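Local coordinates for protein putative phosphosugar isomerase (Silicibacter pomeroyi DSS-3, PDB 3FJ1) that probably binds phosphosugars or related carbohydrate derivatives through its two SIS domains, and may act as an isomerase or aminotransferase, at residues A86-D91 against V108-N113; A32-V37 against L120-T125. All coordinates share one frame; numbering follows the deposited sequence.

Interaction 1. Residues A86-D91 against V108-N113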
loop_
_atom_site.group_PDB
_atom_site.type_symbol
_atom_site.label_atom_id
_atom_site.label_comp_id
_atom_site.label_asym_id
_atom_site.label_seq_id
_atom_site.Cartn_x
_atom_site.Cartn_y
_atom_site.Cartn_z
ATOM N N ALA A 86 -20.259 -4.152 3.402
ATOM C CA ALA A 86 -20.091 -4.532 4.778
ATOM C C ALA A 86 -20.497 -3.380 5.696
ATOM O O ALA A 86 -20.387 -2.173 5.348
ATOM C CB ALA A 86 -18.619 -4.975 5.053
ATOM N N ARG A 87 -20.991 -3.761 6.868
ATOM C CA ARG A 87 -21.324 -2.817 7.916
ATOM C C ARG A 87 -20.111 -2.698 8.820
ATOM O O ARG A 87 -19.715 -3.680 9.455
ATOM C CB ARG A 87 -22.523 -3.328 8.719
ATOM C CG ARG A 87 -23.784 -3.317 7.906
ATOM C CD ARG A 87 -24.442 -1.964 7.920
ATOM N NE ARG A 87 -25.556 -1.920 6.976
ATOM C CZ ARG A 87 -26.580 -1.070 7.065
ATOM N NH1 ARG A 87 -26.678 -0.211 8.077
ATOM N NH2 ARG A 87 -27.541 -1.105 6.148
ATOM N N LEU A 88 -19.504 -1.517 8.842
ATOM C CA LEU A 88 -18.340 -1.237 9.676
ATOM C C LEU A 88 -18.742 -0.462 10.933
ATOM O O LEU A 88 -19.805 0.164 10.985
ATOM C CB LEU A 88 -17.278 -0.447 8.882
ATOM C CG LEU A 88 -16.688 -1.157 7.642
ATOM C CD1 LEU A 88 -15.591 -0.335 7.041
ATOM C CD2 LEU A 88 -16.155 -2.520 8.022
ATOM N N ARG A 89 -17.903 -0.565 11.957
ATOM C CA ARG A 89 -18.086 0.168 13.202
ATOM C C ARG A 89 -17.243 1.417 13.091
ATOM O O ARG A 89 -16.037 1.387 13.344
ATOM C CB ARG A 89 -17.686 -0.705 14.385
ATOM C CG ARG A 89 -18.633 -1.880 14.484
ATOM C CD ARG A 89 -18.163 -3.001 15.391
ATOM N NE ARG A 89 -17.832 -2.539 16.739
ATOM C CZ ARG A 89 -17.706 -3.340 17.796
ATOM N NH1 ARG A 89 -17.929 -4.643 17.698
ATOM N NH2 ARG A 89 -17.392 -2.818 18.970
ATOM N N LEU A 90 -17.884 2.518 12.678
ATOM C CA LEU A 90 -17.177 3.776 12.445
ATOM C C LEU A 90 -17.652 4.971 13.298
ATOM O O LEU A 90 -17.317 6.126 12.999
ATOM C CB LEU A 90 -17.198 4.120 10.953
ATOM C CG LEU A 90 -16.452 3.136 10.043
ATOM C CD1 LEU A 90 -16.666 3.480 8.554
ATOM C CD2 LEU A 90 -14.988 3.144 10.375
ATOM N N ASP A 91 -18.401 4.691 14.372
ATOM C CA ASP A 91 -18.802 5.729 15.305
ATOM C C ASP A 91 -17.474 6.288 15.860
ATOM O O ASP A 91 -16.509 5.557 16.016
ATOM C CB ASP A 91 -19.647 5.136 16.459
ATOM C CG ASP A 91 -20.991 4.544 15.995
ATOM O OD1 ASP A 91 -21.676 5.075 15.085
ATOM O OD2 ASP A 91 -21.400 3.520 16.586
ATOM N N VAL A 108 -17.233 7.194 -3.773
ATOM C CA VAL A 108 -18.525 7.708 -3.328
ATOM C C VAL A 108 -19.221 6.668 -2.442
ATOM O O VAL A 108 -19.747 7.008 -1.367
ATOM C CB VAL A 108 -19.404 8.123 -4.549
ATOM C CG1 VAL A 108 -20.825 8.471 -4.122
ATOM C CG2 VAL A 108 -18.781 9.326 -5.277
ATOM N N ALA A 109 -19.187 5.394 -2.856
ATOM C CA ALA A 109 -19.838 4.316 -2.108
ATOM C C ALA A 109 -19.222 4.094 -0.731
ATOM O O ALA A 109 -19.942 3.901 0.235
ATOM C CB ALA A 109 -19.842 3.013 -2.888
HETATM N N MSE A 110 -17.897 4.093 -0.665
HETATM C CA MSE A 110 -17.200 3.869 0.575
HETATM C C MSE A 110 -17.452 5.048 1.522
HETATM O O MSE A 110 -17.720 4.851 2.729
HETATM C CB MSE A 110 -15.722 3.641 0.293
HETATM C CG MSE A 110 -14.899 3.247 1.481
HETATM SE SE MSE A 110 -15.259 1.459 2.236
HETATM C CE MSE A 110 -16.434 2.207 3.544
ATOM N N THR A 111 -17.398 6.253 0.978
ATOM C CA THR A 111 -17.648 7.453 1.769
ATOM C C THR A 111 -19.100 7.503 2.263
ATOM O O THR A 111 -19.336 7.818 3.424
ATOM C CB THR A 111 -17.258 8.735 1.023
ATOM O OG1 THR A 111 -15.914 8.614 0.539
ATOM C CG2 THR A 111 -17.400 9.949 1.946
ATOM N N ARG A 112 -20.037 7.097 1.413
ATOM C CA ARG A 112 -21.447 7.039 1.787
ATOM C C ARG A 112 -21.669 6.031 2.922
ATOM O O ARG A 112 -22.344 6.328 3.918
ATOM C CB ARG A 112 -22.327 6.672 0.573
ATOM C CG ARG A 112 -23.815 6.562 0.908
ATOM C CD ARG A 112 -24.698 6.327 -0.327
ATOM N NE ARG A 112 -24.454 5.021 -0.952
ATOM C CZ ARG A 112 -23.923 4.819 -2.164
ATOM N NH1 ARG A 112 -23.574 5.840 -2.952
ATOM N NH2 ARG A 112 -23.737 3.565 -2.603
ATOM N N ASN A 113 -21.092 4.846 2.772
ATOM C CA ASN A 113 -21.215 3.780 3.768
ATOM C C ASN A 113 -20.577 4.167 5.088
ATOM O O ASN A 113 -21.091 3.835 6.175
ATOM C CB ASN A 113 -20.617 2.447 3.256
ATOM C CG ASN A 113 -21.599 1.664 2.356
ATOM O OD1 ASN A 113 -22.584 2.232 1.835
ATOM N ND2 ASN A 113 -21.322 0.367 2.149
HETATM O O HOH W 1 -19.166 -0.572 3.721
#
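From Ala86 to Leu88 the backbone is extended and runs past the helical turn that carries Met110 and Asn113, close enough for a shared water but without a direct hydrogen bond. Ala86 O and Asn113 ND2 stand 4.2 Å apart, and water 1 spans the gap. It donates to Ala86 O at 2.6 Å and accepts from Asn113 ND2 at 2.8 Å; the angle at the water, about 101°, makes the bridge a bent one. Asn113 sets its CG beside its own backbone N (chi1 -82°), which brings the amide round to the loop. The same ND2 also donates to Asp85 OD1, so two bonds grip this buried nitrogen and should fix which way the amide is turned. The turn belongs to helix 105-116, which connects parallel strands 93-99 and 120-125 in a beta-alpha-beta crossover of the first SIS domain, while the loop leads into strand 93-99. One turn back from Asn113, Met110, deposited as selenomethionine, extends its chain with CG anti to the backbone N (chi1 -174°) and bends at CG. Its terminal CE thereby approaches Leu88 CD1 to 4.4 Å, a loose meeting of two methyls beside the water bridge. Asp117 OD2 accepts a hydrogen bond from Leu88 N, and Arg89 NH1 forms a salt bridge to Asp42 OD1 of the second subunit.

Interaction 2. Residues A32-V37 against L120-T125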
loop_
_atom_site.group_PDB
_atom_site.type_symbol
_atom_site.label_atom_id
_atom_site.label_comp_id
_atom_site.label_asym_id
_atom_site.label_seq_id
_atom_site.Cartn_x
_atom_site.Cartn_y
_atom_site.Cartn_z
ATOM N N ALA A 32 -11.276 26.024 8.880
ATOM C CA ALA A 32 -11.358 26.341 10.300
ATOM C C ALA A 32 -12.654 25.803 10.900
ATOM O O ALA A 32 -12.683 25.314 12.041
ATOM C CB ALA A 32 -11.274 27.840 10.527
ATOM N N ARG A 33 -13.726 25.923 10.122
ATOM C CA ARG A 33 -15.041 25.435 10.545
ATOM C C ARG A 33 -15.042 23.917 10.732
ATOM O O ARG A 33 -15.556 23.417 11.745
ATOM C CB ARG A 33 -16.103 25.852 9.534
ATOM C CG ARG A 33 -16.493 27.288 9.639
ATOM C CD ARG A 33 -17.451 27.679 8.545
ATOM N NE ARG A 33 -17.891 29.062 8.736
ATOM C CZ ARG A 33 -18.658 29.742 7.889
ATOM N NH1 ARG A 33 -19.097 29.182 6.775
ATOM N NH2 ARG A 33 -18.991 30.997 8.166
ATOM N N VAL A 34 -14.444 23.180 9.791
ATOM C CA VAL A 34 -14.378 21.719 9.920
ATOM C C VAL A 34 -13.508 21.344 11.127
ATOM O O VAL A 34 -13.880 20.480 11.896
ATOM C CB VAL A 34 -13.862 21.018 8.651
ATOM C CG1 VAL A 34 -13.747 19.507 8.870
ATOM C CG2 VAL A 34 -14.799 21.336 7.442
ATOM N N ALA A 35 -12.350 21.992 11.281
ATOM C CA ALA A 35 -11.477 21.763 12.440
ATOM C C ALA A 35 -12.216 21.991 13.758
ATOM O O ALA A 35 -12.009 21.241 14.683
ATOM C CB ALA A 35 -10.213 22.634 12.370
ATOM N N ALA A 36 -13.092 23.007 13.812
ATOM C CA ALA A 36 -13.892 23.311 15.003
ATOM C C ALA A 36 -14.858 22.145 15.311
ATOM O O ALA A 36 -14.968 21.694 16.456
ATOM C CB ALA A 36 -14.630 24.636 14.845
ATOM N N VAL A 37 -15.519 21.641 14.270
ATOM C CA VAL A 37 -16.392 20.467 14.391
ATOM C C VAL A 37 -15.587 19.271 14.924
ATOM O O VAL A 37 -16.045 18.553 15.805
ATOM C CB VAL A 37 -17.066 20.136 13.043
ATOM C CG1 VAL A 37 -17.792 18.789 13.118
ATOM C CG2 VAL A 37 -18.049 21.279 12.624
ATOM N N LEU A 120 -17.825 10.793 10.636
ATOM C CA LEU A 120 -17.966 12.185 10.197
ATOM C C LEU A 120 -17.176 12.228 8.901
ATOM O O LEU A 120 -15.947 12.144 8.909
ATOM C CB LEU A 120 -17.375 13.182 11.221
ATOM C CG LEU A 120 -17.379 14.658 10.800
ATOM C CD1 LEU A 120 -18.803 15.157 10.675
ATOM C CD2 LEU A 120 -16.613 15.521 11.801
ATOM N N CYS A 121 -17.872 12.320 7.777
ATOM C CA CYS A 121 -17.194 12.302 6.467
ATOM C C CYS A 121 -16.845 13.688 5.956
ATOM O O CYS A 121 -17.722 14.559 5.864
ATOM C CB CYS A 121 -18.046 11.546 5.441
ATOM S SG CYS A 121 -18.414 9.878 6.013
ATOM N N VAL A 122 -15.560 13.883 5.655
ATOM C CA VAL A 122 -15.014 15.122 5.116
ATOM C C VAL A 122 -14.357 14.805 3.780
ATOM O O VAL A 122 -13.530 13.887 3.709
ATOM C CB VAL A 122 -13.955 15.723 6.071
ATOM C CG1 VAL A 122 -13.329 16.998 5.506
ATOM C CG2 VAL A 122 -14.554 15.988 7.468
ATOM N N ALA A 123 -14.732 15.529 2.724
ATOM C CA ALA A 123 -14.162 15.319 1.395
ATOM C C ALA A 123 -13.194 16.440 1.050
ATOM O O ALA A 123 -13.518 17.613 1.260
ATOM C CB ALA A 123 -15.259 15.248 0.330
ATOM N N LEU A 124 -12.014 16.064 0.540
ATOM C CA LEU A 124 -11.024 16.982 -0.020
ATOM C C LEU A 124 -11.115 16.762 -1.550
ATOM O O LEU A 124 -10.779 15.692 -2.057
ATOM C CB LEU A 124 -9.611 16.681 0.468
ATOM C CG LEU A 124 -9.369 16.669 1.985
ATOM C CD1 LEU A 124 -7.867 16.527 2.316
ATOM C CD2 LEU A 124 -9.956 17.877 2.668
ATOM N N THR A 125 -11.624 17.762 -2.255
ATOM C CA THR A 125 -11.945 17.622 -3.681
ATOM C C THR A 125 -11.825 18.948 -4.414
ATOM O O THR A 125 -11.903 20.024 -3.787
ATOM C CB THR A 125 -13.380 16.978 -3.885
ATOM O OG1 THR A 125 -13.664 16.762 -5.271
ATOM C CG2 THR A 125 -14.495 17.803 -3.302
#
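No flat side chain comes between Val34 and Val37 on one side and Leu120 and Val122 on the other; the surfaces that meet are made of methyl groups, with His138 touching both helix valines from the neighbouring strand. Here helix 8-41 lies over one face of the parallel sheet in the alpha/beta/alpha sandwich of the first SIS domain. Residues one helical turn apart face alternate residues of strand 120-125, and the pairs follow each other in opposite chain directions, Val34 with Val122 and Val37 with Leu120. The CA atoms of Val34 and Val122 are 8.2 Å apart, and the two side chains meet between them. These two valines pass alongside each other pointing in opposing directions, and Val34 CG1 rests 3.9 Å from Val122 CG2. Val34 also touches Leu166 of helix 153-171. Leu120 reaches the helix by extending CG anti to its backbone N (chi1 175°) and then turning at CG (chi2 65°). Its side chain is set at a slant to that of Val37, and the closest meeting is a single methyl pair, Leu120 CD2 to Val37 CG1, at 3.7 Å.

In the fold
The two contacts lie with their centres about 17 Å apart, on the same side of the chain's centre and around one parallel sheet. Along the chain, 32-37 comes first, then 86-91, 108-113 and 120-125, so interaction 1 falls wholly within the span bracketed by interaction 2. Strand 120-125 follows helix 105-116 after a short loop, and Thr111 O packs on Cys121 SG at 3.4 Å. Because Cys121 points opposite to Leu120 and Val122, the strand has helix 8-41 on one face and helix 105-116 on the other. The second subunit packs against loop 86-91 of interaction 1, whereas no other chain touches the segments of interaction 2.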